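Local coordinates for DUF4136 domain-containing protein (Bacteroides thetaiotaomicron, PDB 4F54) that is of unknown function but belongs to the DUF4136 family, related to TolB N-terminal domains, and is probably a lipoprotein, at residues S90-T95 with S139-M144. Numbering follows the deposited sequence.
Sequences SYIAST and SFITEM
Y91 and F140 form an antiparallel non-hydrogen-bonded pair, and their rings meet on the same face of the sheet. CD1 of Y91 lies over one face of the F140 ring, displaced toward its rim and 3.6 Å from CZ, and the two planes are inclined at 50°. Y91 reaches this position because its CG is anti to the backbone N (chi1 179°), whereas CG of F140 stands beside its own N (chi1 -61°), so that the end of the phenylalanine leans toward its neighbour. A broad, flat phenylalanine suits a buried place facing another ring; an alanine here would probably leave that side of the Y91 ring without its aromatic partner and open a gap on this face of the sheet. Next to the rings, S90 and I141 exchange two backbone hydrogen bonds, S90 N to I141 O at 2.9 Å and I141 N to S90 O at 3.0 Å. CA of F140 also makes a C-H···O contact of 3.2 Å with S90 O. The pairing joins strands 85-92 and 139-146 inside the mixed sheet of the DUF4136 domain, where strands 42-44 and 159-166 continue it. On the other face, CD1 of I92 packs 4.1 Å from CG1 of I141, branched aliphatic residues well suited to a buried strand. A water bonded to S90 OG at 2.7 Å donates to I141 O, giving that carbonyl a second donor; the short serine suits this buried place by offering a hydroxyl. Farther out, Y91 OH hydrogen-bonds N138 OD1, so a tyrosine suits this partly exposed place, while T166 and the T137 carbonyl engage S139 OG.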
loop_
_atom_site.group_PDB
_atom_site.type_symbol
_atom_site.label_atom_id
_atom_site.label_comp_id
_atom_site.label_asym_id
_atom_site.label_seq_id
_atom_site.Cartn_x
_atom_site.Cartn_y
_atom_site.Cartn_z
ATOM N N SER A 90 -2.089 -1.179 -4.273
ATOM C CA SER A 90 -1.959 -1.668 -5.649
ATOM C C SER A 90 -1.893 -3.203 -5.710
ATOM O O SER A 90 -1.295 -3.846 -4.846
ATOM C CB SER A 90 -0.712 -1.128 -6.332
ATOM O OG SER A 90 -0.664 0.295 -6.262
ATOM N N TYR A 91 -2.585 -3.752 -6.701
ATOM C CA TYR A 91 -2.529 -5.160 -7.053
ATOM C C TYR A 91 -1.640 -5.371 -8.297
ATOM O O TYR A 91 -1.900 -4.762 -9.320
ATOM C CB TYR A 91 -3.924 -5.648 -7.342
ATOM C CG TYR A 91 -4.020 -7.088 -7.739
ATOM C CD1 TYR A 91 -3.701 -8.102 -6.826
ATOM C CD2 TYR A 91 -4.466 -7.479 -9.001
ATOM C CE1 TYR A 91 -3.829 -9.459 -7.160
ATOM C CE2 TYR A 91 -4.576 -8.833 -9.347
ATOM C CZ TYR A 91 -4.223 -9.834 -8.432
ATOM O OH TYR A 91 -4.345 -11.187 -8.787
ATOM N N ILE A 92 -0.652 -6.258 -8.181
ATOM C CA ILE A 92 0.260 -6.551 -9.250
ATOM C C ILE A 92 -0.290 -7.716 -10.053
ATOM O O ILE A 92 -0.292 -8.858 -9.566
ATOM C CB ILE A 92 1.701 -6.849 -8.716
ATOM C CG1 ILE A 92 2.160 -5.748 -7.708
ATOM C CG2 ILE A 92 2.647 -7.119 -9.909
ATOM C CD1 ILE A 92 3.463 -6.105 -6.997
ATOM N N ALA A 93 -0.746 -7.415 -11.268
ATOM C CA ALA A 93 -1.281 -8.411 -12.234
ATOM C C ALA A 93 -0.253 -8.763 -13.309
ATOM O O ALA A 93 -0.381 -9.784 -13.997
ATOM C CB ALA A 93 -2.565 -7.907 -12.883
ATOM N N SER A 94 0.749 -7.902 -13.475
ATOM C CA SER A 94 1.826 -8.092 -14.463
ATOM C C SER A 94 3.114 -7.467 -13.928
ATOM O O SER A 94 3.099 -6.363 -13.356
ATOM C CB SER A 94 1.532 -7.328 -15.747
ATOM O OG SER A 94 2.571 -7.560 -16.749
ATOM N N THR A 95 4.224 -8.126 -14.181
ATOM C CA THR A 95 5.544 -7.525 -13.880
ATOM C C THR A 95 6.304 -7.076 -15.145
ATOM O O THR A 95 7.513 -6.855 -15.104
ATOM C CB THR A 95 6.405 -8.515 -13.058
ATOM O OG1 THR A 95 6.695 -9.669 -13.855
ATOM C CG2 THR A 95 5.689 -8.866 -11.771
ATOM N N SER A 139 -0.075 -10.232 -6.126
ATOM C CA SER A 139 0.547 -9.694 -4.918
ATOM C C SER A 139 0.100 -8.242 -4.749
ATOM O O SER A 139 -0.379 -7.625 -5.671
ATOM C CB SER A 139 2.060 -9.759 -5.087
ATOM O OG SER A 139 2.516 -11.104 -5.203
ATOM N N PHE A 140 0.211 -7.727 -3.527
ATOM C CA PHE A 140 -0.203 -6.348 -3.203
ATOM C C PHE A 140 0.953 -5.537 -2.643
ATOM O O PHE A 140 1.652 -6.004 -1.787
ATOM C CB PHE A 140 -1.349 -6.282 -2.206
ATOM C CG PHE A 140 -2.643 -6.950 -2.665
ATOM C CD1 PHE A 140 -2.843 -8.323 -2.518
ATOM C CD2 PHE A 140 -3.695 -6.179 -3.166
ATOM C CE1 PHE A 140 -4.062 -8.905 -2.913
ATOM C CE2 PHE A 140 -4.896 -6.758 -3.573
ATOM C CZ PHE A 140 -5.070 -8.127 -3.456
ATOM N N ILE A 141 1.075 -4.280 -3.110
ATOM C CA ILE A 141 2.004 -3.268 -2.515
ATOM C C ILE A 141 1.121 -2.156 -1.973
ATOM O O ILE A 141 0.325 -1.592 -2.713
ATOM C CB ILE A 141 2.991 -2.628 -3.530
ATOM C CG1 ILE A 141 4.127 -3.562 -3.900
ATOM C CG2 ILE A 141 3.650 -1.332 -2.984
ATOM C CD1 ILE A 141 5.144 -3.790 -2.775
ATOM N N THR A 142 1.281 -1.861 -0.688
ATOM C CA THR A 142 0.531 -0.852 0.035
ATOM C C THR A 142 1.537 0.086 0.656
ATOM O O THR A 142 2.510 -0.333 1.265
ATOM C CB THR A 142 -0.375 -1.469 1.083
ATOM O OG1 THR A 142 -1.276 -2.354 0.416
ATOM C CG2 THR A 142 -1.124 -0.363 1.942
ATOM N N GLU A 143 1.295 1.373 0.495
ATOM C CA GLU A 143 2.146 2.447 1.066
ATOM C C GLU A 143 1.267 3.438 1.837
ATOM O O GLU A 143 0.178 3.841 1.383
ATOM C CB GLU A 143 2.947 3.167 -0.025
ATOM C CG GLU A 143 3.967 2.257 -0.700
ATOM C CD GLU A 143 4.591 2.928 -1.931
ATOM O OE1 GLU A 143 3.850 3.459 -2.777
ATOM O OE2 GLU A 143 5.840 2.956 -2.050
HETATM N N MSE A 144 1.815 3.866 2.966
HETATM C CA MSE A 144 1.264 4.837 3.888
HETATM C C MSE A 144 2.184 6.028 3.890
HETATM O O MSE A 144 3.390 5.913 4.084
HETATM C CB MSE A 144 1.106 4.273 5.309
HETATM C CG MSE A 144 0.348 5.216 6.243
HETATM SE SE MSE A 144 0.200 4.409 8.015
HETATM C CE MSE A 144 -0.612 2.656 7.494
HETATM O O HOH W 1 0.411 0.995 -3.844
#